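Local coordinates for nitrogen regulatory protein P-II (Thiomonas arsenitoxydans, PDB 5D4P) that binds adenine nucleotides in the clefts between its three subunits and probably acts as an enzyme regulator of the PII signalling family, at residues Leu9-Ile14 / Met65-Val70; Glu22-Leu27 / Glu80-Phe85; Ile15-His20 / Ala88-Val93. All blocks are in the same frame, centred on the assembly; numbering follows the deposited sequence.

Contact 1: Leu9-Ile14 / Met65-Val70; sequences LKKLEI and MIIAAV. With ADP (adenosine-5'-diphosphate), chain D.
K10, L12 and I14 pair with V70, A68 and I66 as the hydrogen-bonded positions of an antiparallel ladder, each pair closed by two backbone bonds, six in all. The straightest is L12 N to A68 O, 2.8 Å with an N-H...O angle of 175°. In the intervening non-hydrogen-bonded positions K11 faces A69 and E13 faces I67, and CA-H groups add to the ladder, as at M65 CA to I14 O (3.2 Å). Apolar contacts divide between the two faces of the sheet. On the face covered by helix 72-88, through L78, F82 and F86, L12 CD1 meets V70 CG2 at 4.2 Å, the two side chains at about a right angle, while I14 and I66 touch through their CB atoms. On the other face L9 CD2 rests on the methyl of A69, M65 SD lies against CB of E13 (3.9 Å), and the aliphatic part of K11 runs over I67, CD to CG2 3.8 Å. K11 and E13 put charges there. K11 leaves the backbone with CG opposite N (chi1 -163°) and bends near its end, which brings NZ to E13 OE2 at 3.0 Å, on the anti side of the carboxylate and 22° out of its plane. K11 NZ also bridges E13 of the second subunit, and E13 OE1 takes K11 of the third, an alternating lysine-glutamate ring round the trimer whose charges probably offset one another. Nucleotide recognition uses the backbone of A69, turned away from strand 7-17: A69 N donates to N1 of ADP (3.0 Å), and N6 of ADP donates to A69 O (3.1 Å). T37 OG1 and K105 NZ also bind this ADP. The donor-acceptor pair at A69 matches adenine; guanine, with N1-H and O6, would probably not fit it.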
loop_
_atom_site.group_PDB
_atom_site.type_symbol
_atom_site.label_atom_id
_atom_site.label_comp_id
_atom_site.label_asym_id
_atom_site.label_seq_id
_atom_site.Cartn_x
_atom_site.Cartn_y
_atom_site.Cartn_z
ATOM N N LEU C 9 14.389 -7.505 0.866
ATOM C CA LEU C 9 14.527 -6.149 0.419
ATOM C C LEU C 9 13.738 -5.310 1.414
ATOM O O LEU C 9 13.039 -5.862 2.272
ATOM C CB LEU C 9 13.989 -5.989 -0.998
ATOM C CG LEU C 9 14.704 -5.051 -1.961
ATOM C CD1 LEU C 9 15.972 -5.730 -2.503
ATOM C CD2 LEU C 9 13.778 -4.614 -3.067
ATOM N N LYS C 10 13.844 -3.992 1.314
ATOM C CA LYS C 10 13.000 -3.115 2.115
ATOM C C LYS C 10 12.042 -2.387 1.192
ATOM O O LYS C 10 12.330 -2.200 0.016
ATOM C CB LYS C 10 13.833 -2.103 2.910
ATOM C CG LYS C 10 14.877 -2.700 3.834
ATOM C CD LYS C 10 14.304 -3.096 5.182
ATOM C CE LYS C 10 15.402 -3.658 6.079
ATOM N NZ LYS C 10 14.842 -4.211 7.344
ATOM N N LYS C 11 10.894 -1.987 1.712
ATOM C CA LYS C 11 10.003 -1.151 0.935
ATOM C C LYS C 11 9.680 0.098 1.743
ATOM O O LYS C 11 9.175 0.011 2.866
ATOM C CB LYS C 11 8.723 -1.893 0.574
ATOM C CG LYS C 11 7.954 -1.246 -0.542
ATOM C CD LYS C 11 6.535 -1.770 -0.671
ATOM C CE LYS C 11 5.648 -1.170 0.402
ATOM N NZ LYS C 11 4.217 -1.512 0.190
ATOM N N LEU C 12 9.968 1.259 1.161
ATOM C CA LEU C 12 9.663 2.528 1.811
ATOM C C LEU C 12 8.332 3.062 1.308
ATOM O O LEU C 12 8.098 3.106 0.098
ATOM C CB LEU C 12 10.763 3.559 1.541
ATOM C CG LEU C 12 11.971 3.648 2.479
ATOM C CD1 LEU C 12 12.543 2.280 2.731
ATOM C CD2 LEU C 12 13.033 4.621 1.958
ATOM N N GLU C 13 7.475 3.485 2.233
ATOM C CA GLU C 13 6.292 4.275 1.892
ATOM C C GLU C 13 6.483 5.694 2.432
ATOM O O GLU C 13 6.605 5.890 3.651
ATOM C CB GLU C 13 5.008 3.657 2.461
ATOM C CG GLU C 13 4.643 2.297 1.835
ATOM C CD GLU C 13 3.390 1.681 2.424
ATOM O OE1 GLU C 13 2.908 2.172 3.469
ATOM O OE2 GLU C 13 2.905 0.679 1.852
ATOM N N ILE C 14 6.517 6.670 1.523
ATOM C CA ILE C 14 6.821 8.050 1.881
ATOM C C ILE C 14 5.610 8.929 1.619
ATOM O O ILE C 14 5.229 9.138 0.473
ATOM C CB ILE C 14 8.030 8.577 1.097
ATOM C CG1 ILE C 14 9.229 7.652 1.297
ATOM C CG2 ILE C 14 8.378 10.016 1.525
ATOM C CD1 ILE C 14 10.259 7.698 0.139
ATOM N N MET C 65 1.787 9.572 -1.974
ATOM C CA MET C 65 2.651 8.564 -1.371
ATOM C C MET C 65 3.638 7.979 -2.401
ATOM O O MET C 65 3.250 7.522 -3.476
ATOM C CB MET C 65 1.824 7.433 -0.725
ATOM C CG MET C 65 2.693 6.311 -0.120
ATOM S SD MET C 65 1.768 5.022 0.791
ATOM C CE MET C 65 0.770 4.410 -0.544
ATOM N N ILE C 66 4.921 8.034 -2.073
ATOM C CA ILE C 66 5.962 7.473 -2.914
ATOM C C ILE C 66 6.408 6.123 -2.371
ATOM O O ILE C 66 6.925 6.051 -1.252
ATOM C CB ILE C 66 7.175 8.419 -2.994
ATOM C CG1 ILE C 66 6.747 9.776 -3.569
ATOM C CG2 ILE C 66 8.297 7.791 -3.819
ATOM C CD1 ILE C 66 7.793 10.843 -3.415
ATOM N N ILE C 67 6.230 5.070 -3.180
ATOM C CA ILE C 67 6.615 3.702 -2.813
ATOM C C ILE C 67 7.933 3.350 -3.467
ATOM O O ILE C 67 8.052 3.402 -4.699
ATOM C CB ILE C 67 5.569 2.660 -3.261
ATOM C CG1 ILE C 67 4.176 3.038 -2.760
ATOM C CG2 ILE C 67 5.995 1.253 -2.829
ATOM C CD1 ILE C 67 3.056 2.366 -3.519
ATOM N N ALA C 68 8.928 2.989 -2.662
ATOM C CA ALA C 68 10.243 2.696 -3.217
ATOM C C ALA C 68 10.845 1.450 -2.605
ATOM O O ALA C 68 11.088 1.397 -1.400
ATOM C CB ALA C 68 11.180 3.890 -3.033
ATOM N N ALA C 69 11.049 0.432 -3.434
ATOM C CA ALA C 69 11.718 -0.784 -2.984
ATOM C C ALA C 69 13.225 -0.626 -3.129
ATOM O O ALA C 69 13.724 -0.335 -4.216
ATOM C CB ALA C 69 11.219 -1.990 -3.762
ATOM N N VAL C 70 13.953 -0.803 -2.028
ATOM C CA VAL C 70 15.388 -0.542 -2.025
ATOM C C VAL C 70 16.164 -1.569 -1.225
ATOM O O VAL C 70 15.657 -2.099 -0.246
ATOM C CB VAL C 70 15.686 0.868 -1.451
ATOM C CG1 VAL C 70 14.793 1.889 -2.133
ATOM C CG2 VAL C 70 15.440 0.897 0.056
HETATM P PB ADP D . 10.984 -0.122 -17.528
HETATM O O1B ADP D . 10.818 1.373 -17.641
HETATM O O2B ADP D . 10.409 -0.907 -18.677
HETATM O O3B ADP D . 12.377 -0.566 -17.144
HETATM P PA ADP D . 10.337 -1.282 -14.947
HETATM O O1A ADP D . 11.774 -1.067 -14.531
HETATM O O2A ADP D . 9.781 -2.685 -15.040
HETATM O O3A ADP D . 9.988 -0.471 -16.298
HETATM O "O5'" ADP D . 9.390 -0.543 -13.863
HETATM C "C5'" ADP D . 7.984 -0.493 -14.109
HETATM C "C4'" ADP D . 7.255 0.255 -13.007
HETATM O "O4'" ADP D . 7.326 -0.517 -11.816
HETATM C "C3'" ADP D . 7.885 1.594 -12.643
HETATM O "O3'" ADP D . 7.343 2.663 -13.409
HETATM C "C2'" ADP D . 7.539 1.745 -11.177
HETATM O "O2'" ADP D . 6.235 2.294 -11.053
HETATM C "C1'" ADP D . 7.491 0.315 -10.672
HETATM N N9 ADP D . 8.812 0.067 -10.060
HETATM C C8 ADP D . 9.936 -0.360 -10.681
HETATM N N7 ADP D . 10.970 -0.445 -9.811
HETATM C C5 ADP D . 10.494 -0.058 -8.609
HETATM C C6 ADP D . 11.036 0.091 -7.241
HETATM N N6 ADP D . 12.333 -0.198 -6.962
HETATM N N1 ADP D . 10.190 0.527 -6.282
HETATM C C2 ADP D . 8.893 0.823 -6.524
HETATM N N3 ADP D . 8.331 0.719 -7.737
HETATM C C4 ADP D . 9.073 0.285 -8.786
#

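Contact 2: Glu22-Leu27 / Glu80-Phe85; sequences EFATDL and EGFQPF
L27 lays a methyl on the F82 ring: L27 CD2 sits 3.4 Å from the centroid and only 9° off the ring normal, a CH-pi contact over the middle of one face. L27 extends with CG opposite its own N (chi1 179°), which carries the methyl across to the ring. The same CD2 touches the backbone of G81, at 3.5 Å from its C, and a side chain on G81 would point at the leucine and crowd CD1; the glycine lets the isobutyl group lie close to helix 72-88. A24 adds a small apolar contact, CB to F82 CE1 at 4.1 Å. One turn back from L27 and about one turn on from F82, F23 meets F85. Their planes are near parallel, 17° apart, but the centroids are 5.1 Å apart and the rings are slid in opposite directions, so overlap is slight; the touching atoms are F23 CE2 and F85 CD1, 3.4 Å apart. Behind this first shell, strand 7-17 supports the rings from the sheet: I14 packs on F82, and L16 on both A24 and F85. F85 is further fixed by H89, which stacks on it, and by H20, whose ring meets it edge-to-face. The short helix axes stay 10.9 Å apart and run antiparallel, so large side chains rather than close backbones fill the gap. This is the helix pair on one side of the sheet in the ferredoxin-like PII fold. F23 closes it at the solvent side, while F82 and F85 are buried. The side-chain contacts are apolar, built from dispersion and methyl-on-ring contacts, and the segments share no polar bond; cohesion is therefore likely to depend on shape and exclusion of water.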
loop_
_atom_site.group_PDB
_atom_site.type_symbol
_atom_site.label_atom_id
_atom_site.label_comp_id
_atom_site.label_asym_id
_atom_site.label_seq_id
_atom_site.Cartn_x
_atom_site.Cartn_y
_atom_site.Cartn_z
ATOM N N GLU C 22 9.472 16.563 -6.401
ATOM C CA GLU C 22 10.777 16.594 -7.081
ATOM C C GLU C 22 11.942 16.499 -6.096
ATOM O O GLU C 22 12.920 15.801 -6.354
ATOM C CB GLU C 22 10.924 17.844 -7.952
ATOM N N PHE C 23 11.839 17.175 -4.959
ATOM C CA PHE C 23 12.860 17.039 -3.927
ATOM C C PHE C 23 13.018 15.565 -3.507
ATOM O O PHE C 23 14.132 15.074 -3.303
ATOM C CB PHE C 23 12.520 17.886 -2.702
ATOM C CG PHE C 23 13.421 17.615 -1.525
ATOM C CD1 PHE C 23 14.634 18.281 -1.398
ATOM C CD2 PHE C 23 13.072 16.676 -0.565
ATOM C CE1 PHE C 23 15.473 18.026 -0.329
ATOM C CE2 PHE C 23 13.907 16.414 0.506
ATOM C CZ PHE C 23 15.109 17.086 0.623
ATOM N N ALA C 24 11.886 14.886 -3.341
ATOM C CA ALA C 24 11.867 13.500 -2.892
ATOM C C ALA C 24 12.446 12.550 -3.934
ATOM O O ALA C 24 13.275 11.698 -3.616
ATOM C CB ALA C 24 10.440 13.075 -2.523
ATOM N N THR C 25 11.995 12.681 -5.174
ATOM C CA THR C 25 12.444 11.762 -6.204
ATOM C C THR C 25 13.906 12.077 -6.565
ATOM O O THR C 25 14.658 11.170 -6.932
ATOM C CB THR C 25 11.531 11.805 -7.454
ATOM O OG1 THR C 25 11.570 13.099 -8.051
ATOM C CG2 THR C 25 10.090 11.463 -7.084
ATOM N N ASP C 26 14.310 13.349 -6.442
ATOM C CA ASP C 26 15.724 13.733 -6.623
ATOM C C ASP C 26 16.584 12.991 -5.615
ATOM O O ASP C 26 17.603 12.400 -5.964
ATOM C CB ASP C 26 15.956 15.243 -6.447
ATOM C CG ASP C 26 15.637 16.057 -7.700
ATOM O OD1 ASP C 26 15.416 15.463 -8.773
ATOM O OD2 ASP C 26 15.620 17.305 -7.612
ATOM N N LEU C 27 16.145 13.008 -4.361
ATOM C CA LEU C 27 16.854 12.328 -3.288
ATOM C C LEU C 27 16.937 10.829 -3.556
ATOM O O LEU C 27 17.998 10.223 -3.377
ATOM C CB LEU C 27 16.168 12.577 -1.947
ATOM C CG LEU C 27 16.831 11.878 -0.758
ATOM C CD1 LEU C 27 18.324 12.219 -0.698
ATOM C CD2 LEU C 27 16.125 12.219 0.551
ATOM N N GLU C 80 18.548 9.371 6.510
ATOM C CA GLU C 80 19.337 10.538 6.890
ATOM C C GLU C 80 19.063 11.689 5.921
ATOM O O GLU C 80 18.969 12.851 6.328
ATOM C CB GLU C 80 20.824 10.208 6.943
ATOM C CG GLU C 80 21.259 9.758 8.321
ATOM C CD GLU C 80 22.750 9.584 8.428
ATOM O OE1 GLU C 80 23.261 8.525 8.009
ATOM O OE2 GLU C 80 23.411 10.515 8.931
ATOM N N GLY C 81 18.933 11.349 4.641
ATOM C CA GLY C 81 18.623 12.316 3.609
ATOM C C GLY C 81 17.251 12.925 3.823
ATOM O O GLY C 81 17.056 14.118 3.585
ATOM N N PHE C 82 16.293 12.103 4.250
ATOM C CA PHE C 82 14.926 12.567 4.487
ATOM C C PHE C 82 14.755 13.192 5.866
ATOM O O PHE C 82 13.721 13.786 6.162
ATOM C CB PHE C 82 13.921 11.431 4.318
ATOM C CG PHE C 82 13.505 11.208 2.900
ATOM C CD1 PHE C 82 12.696 12.118 2.255
ATOM C CD2 PHE C 82 13.919 10.087 2.214
ATOM C CE1 PHE C 82 12.321 11.927 0.944
ATOM C CE2 PHE C 82 13.541 9.883 0.911
ATOM C CZ PHE C 82 12.740 10.807 0.275
ATOM N N GLN C 83 15.744 13.012 6.730
ATOM C CA GLN C 83 15.622 13.508 8.091
ATOM C C GLN C 83 15.433 15.032 8.137
ATOM O O GLN C 83 14.519 15.519 8.800
ATOM C CB GLN C 83 16.831 13.102 8.926
ATOM C CG GLN C 83 16.827 13.737 10.310
ATOM C CD GLN C 83 17.907 13.184 11.212
ATOM O OE1 GLN C 83 18.020 11.971 11.393
ATOM N NE2 GLN C 83 18.712 14.072 11.782
ATOM N N PRO C 84 16.296 15.790 7.444
ATOM C CA PRO C 84 16.080 17.241 7.495
ATOM C C PRO C 84 14.735 17.622 6.872
ATOM O O PRO C 84 14.098 18.564 7.329
ATOM C CB PRO C 84 17.259 17.809 6.693
ATOM C CG PRO C 84 18.249 16.700 6.606
ATOM C CD PRO C 84 17.456 15.438 6.615
ATOM N N PHE C 85 14.290 16.868 5.869
ATOM C CA PHE C 85 13.039 17.194 5.202
ATOM C C PHE C 85 11.843 17.082 6.147
ATOM O O PHE C 85 11.074 18.035 6.261
ATOM C CB PHE C 85 12.827 16.312 3.968
ATOM C CG PHE C 85 11.498 16.534 3.279
ATOM C CD1 PHE C 85 11.341 17.565 2.359
ATOM C CD2 PHE C 85 10.407 15.706 3.549
ATOM C CE1 PHE C 85 10.127 17.778 1.728
ATOM C CE2 PHE C 85 9.184 15.915 2.927
ATOM C CZ PHE C 85 9.040 16.955 2.013
#

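Contact 3: Ile15-His20 / Ala88-Val93; sequences ILEGAH and AHSGVV. With ADP (adenosine-5'-diphosphate), chain J; BCT (bicarbonate ion), chain G; BCT (bicarbonate ion), chain M.
H20 and H89 meet because each directs its ring away from its own carbonyl carbon, beside the backbone N (chi1 -54° and -74°), one from the N-cap of helix 21-31 and one from the loop after helix 72-88. H20 NE2 comes to 3.2 Å from H89 CE1, and the rings meet obliquely, centroids 4.0 Å apart and planes at 52°. H89 NE2 donates to O1 of a bicarbonate (3.0 Å), probably from the crystallisation liquor, lying at the ring edge. An alanine in place of H89 is likely to strip the stacking partner from F85 and the ring beside H20, and to leave the bicarbonate without this donor. Nearer the strands, S90 turns OG toward the nucleotide, where it donates to O1B of ADP at 2.7 Å, and G91 N donates to O1A (3.0 Å). Two waters tie this loop to E17: one links E17 N with S90 O, the other E17 OE2 with S90 OG, while Y51 also bonds E17 OE2. I15 and V92 form an antiparallel hydrogen-bonded pair between strands 7-17 and 92-100, I15 N to V92 O at 2.9 Å and V92 N returning to I15 O. Their side chains lie alongside, CD1 of I15 to CG2 of V92 at 3.9 Å, and V92 CG1 packs on C8 of the adenine (3.7 Å). G91 has backbone angles that call for glycine, and a CB would strike I15 O. S47 OG and the backbone N of H48, with T37 and K105 of the third subunit, also bind this ADP. The diphosphate is thus met by a hydroxyl and a main-chain N-H of one loop, whose position the strand pairing and the waters to E17 probably steady.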
loop_
_atom_site.group_PDB
_atom_site.type_symbol
_atom_site.label_atom_id
_atom_site.label_comp_id
_atom_site.label_asym_id
_atom_site.label_seq_id
_atom_site.Cartn_x
_atom_site.Cartn_y
_atom_site.Cartn_z
ATOM N N ILE C 15 4.979 9.410 2.683
ATOM C CA ILE C 15 3.793 10.240 2.523
ATOM C C ILE C 15 4.129 11.734 2.771
ATOM O O ILE C 15 4.651 12.109 3.830
ATOM C CB ILE C 15 2.671 9.773 3.468
ATOM C CG1 ILE C 15 2.279 8.321 3.164
ATOM C CG2 ILE C 15 1.458 10.661 3.352
ATOM C CD1 ILE C 15 1.509 7.652 4.284
ATOM N N LEU C 16 3.844 12.574 1.786
ATOM C CA LEU C 16 4.174 13.999 1.875
ATOM C C LEU C 16 3.392 14.817 0.835
ATOM O O LEU C 16 2.793 14.250 -0.072
ATOM C CB LEU C 16 5.697 14.202 1.717
ATOM C CG LEU C 16 6.401 13.467 0.565
ATOM C CD1 LEU C 16 5.855 13.893 -0.770
ATOM C CD2 LEU C 16 7.901 13.732 0.593
ATOM N N GLU C 17 3.438 16.147 0.934
ATOM C CA GLU C 17 2.720 17.009 -0.020
ATOM C C GLU C 17 3.329 16.917 -1.423
ATOM O O GLU C 17 4.555 16.877 -1.574
ATOM C CB GLU C 17 2.682 18.481 0.468
ATOM C CG GLU C 17 1.821 18.714 1.748
ATOM C CD GLU C 17 1.968 20.124 2.356
ATOM O OE1 GLU C 17 2.674 20.962 1.749
ATOM O OE2 GLU C 17 1.343 20.412 3.420
ATOM N N GLY C 18 2.467 16.870 -2.441
ATOM C CA GLY C 18 2.899 16.726 -3.829
ATOM C C GLY C 18 3.853 17.829 -4.289
ATOM O O GLY C 18 4.663 17.633 -5.194
ATOM N N ALA C 19 3.755 18.992 -3.655
ATOM C CA ALA C 19 4.624 20.126 -3.971
ATOM C C ALA C 19 6.109 19.781 -3.795
ATOM O O ALA C 19 6.971 20.439 -4.357
ATOM C CB ALA C 19 4.266 21.298 -3.122
ATOM N N HIS C 20 6.398 18.769 -2.988
ATOM C CA HIS C 20 7.775 18.378 -2.723
ATOM C C HIS C 20 8.141 17.080 -3.416
ATOM O O HIS C 20 9.081 16.401 -3.014
ATOM C CB HIS C 20 7.995 18.249 -1.221
ATOM C CG HIS C 20 7.613 19.480 -0.471
ATOM N ND1 HIS C 20 6.645 19.487 0.508
ATOM C CD2 HIS C 20 8.050 20.757 -0.584
ATOM C CE1 HIS C 20 6.510 20.716 0.974
ATOM N NE2 HIS C 20 7.351 21.505 0.328
ATOM N N ALA C 88 11.434 19.455 8.739
ATOM C CA ALA C 88 10.954 20.735 8.240
ATOM C C ALA C 88 9.521 20.697 7.669
ATOM O O ALA C 88 8.836 21.727 7.616
ATOM C CB ALA C 88 11.899 21.231 7.167
ATOM N N HIS C 89 9.082 19.519 7.231
ATOM C CA HIS C 89 7.811 19.367 6.514
ATOM C C HIS C 89 6.896 18.273 7.035
ATOM O O HIS C 89 7.341 17.375 7.754
ATOM C CB HIS C 89 8.054 19.104 5.035
ATOM C CG HIS C 89 8.508 20.305 4.286
ATOM N ND1 HIS C 89 7.633 21.292 3.890
ATOM C CD2 HIS C 89 9.737 20.698 3.875
ATOM C CE1 HIS C 89 8.305 22.243 3.263
ATOM N NE2 HIS C 89 9.583 21.908 3.241
ATOM N N SER C 90 5.631 18.338 6.611
ATOM C CA SER C 90 4.602 17.369 7.008
ATOM C C SER C 90 4.830 16.002 6.366
ATOM O O SER C 90 5.414 15.900 5.281
ATOM C CB SER C 90 3.213 17.890 6.616
ATOM O OG SER C 90 2.921 19.109 7.283
ATOM N N GLY C 91 4.387 14.940 7.032
ATOM C CA GLY C 91 4.493 13.617 6.434
ATOM C C GLY C 91 5.268 12.569 7.216
ATOM O O GLY C 91 5.902 12.866 8.232
ATOM N N VAL C 92 5.259 11.343 6.700
ATOM C CA VAL C 92 5.853 10.203 7.391
ATOM C C VAL C 92 6.549 9.226 6.431
ATOM O O VAL C 92 6.272 9.186 5.213
ATOM C CB VAL C 92 4.773 9.392 8.203
ATOM C CG1 VAL C 92 4.166 10.234 9.337
ATOM C CG2 VAL C 92 3.679 8.903 7.287
ATOM N N VAL C 93 7.459 8.439 7.002
ATOM C CA VAL C 93 8.109 7.353 6.289
ATOM C C VAL C 93 7.881 6.012 7.016
ATOM O O VAL C 93 8.184 5.872 8.214
ATOM C CB VAL C 93 9.631 7.578 6.150
ATOM C CG1 VAL C 93 10.278 6.379 5.440
ATOM C CG2 VAL C 93 9.932 8.875 5.428
HETATM P PB ADP J . 0.887 18.014 10.191
HETATM O O1B ADP J . 0.973 19.143 9.192
HETATM O O2B ADP J . 1.594 18.297 11.502
HETATM O O3B ADP J . -0.516 17.456 10.319
HETATM P PA ADP J . 1.717 15.250 9.981
HETATM O O1A ADP J . 3.059 14.632 9.679
HETATM O O2A ADP J . 1.155 15.086 11.381
HETATM O O3A ADP J . 1.727 16.812 9.511
HETATM O "O5'" ADP J . 0.677 14.672 8.912
HETATM C "C5'" ADP J . 0.976 14.594 7.518
HETATM C "C4'" ADP J . 0.179 13.477 6.830
HETATM O "O4'" ADP J . 0.885 12.242 6.931
HETATM C "C3'" ADP J . -1.186 13.177 7.437
HETATM O "O3'" ADP J . -2.213 14.055 6.969
HETATM C "C2'" ADP J . -1.418 11.722 7.040
HETATM O "O2'" ADP J . -1.895 11.582 5.704
HETATM C "C1'" ADP J . -0.024 11.138 7.043
HETATM N N9 ADP J . 0.120 10.519 8.372
HETATM C C8 ADP J . 0.549 11.150 9.489
HETATM N N7 ADP J . 0.552 10.298 10.542
HETATM C C5 ADP J . 0.105 9.110 10.101
HETATM C C6 ADP J . -0.147 7.785 10.695
HETATM N N6 ADP J . 0.091 7.557 12.002
HETATM N N1 ADP J . -0.610 6.811 9.887
HETATM C C2 ADP J . -0.854 7.017 8.586
HETATM N N3 ADP J . -0.666 8.200 7.986
HETATM C C4 ADP J . -0.187 9.263 8.676
HETATM C C BCT G . 8.821 8.517 10.623
HETATM O O1 BCT G . 9.461 8.950 11.584
HETATM O O2 BCT G . 7.975 8.993 9.849
HETATM O O3 BCT G . 9.231 7.213 10.198
HETATM C C BCT M . 13.211 21.619 2.226
HETATM O O1 BCT M . 12.462 22.523 2.606
HETATM O O2 BCT M . 13.277 20.957 1.187
HETATM O O3 BCT M . 14.140 21.136 3.225
HETATM O O HOH W 1 5.037 17.553 3.065
HETATM O O HOH W 2 2.396 21.370 5.671
#

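Strand 7-17 runs through contacts 1 and 3, pairing with 63-70 on one side and 92-100 on the other; their centres lie 14 Å apart and M65 CG touches I15 CG1 at 3.9 Å. Contact 2 packs against the same sheet: I66 CD1 meets A24 CB at 3.6 Å, and L16 CD2 meets F85 CE2 at 3.4 Å. F85 joins contacts 2 and 3, whose centres are 10 Å apart, through the H20 and H89 rings. Contacts 1 and 3 serve different clefts: A69 holds the adenine of one ADP, S90 and G91 the phosphates of another, and neighbouring subunits supply the complementary half of each site.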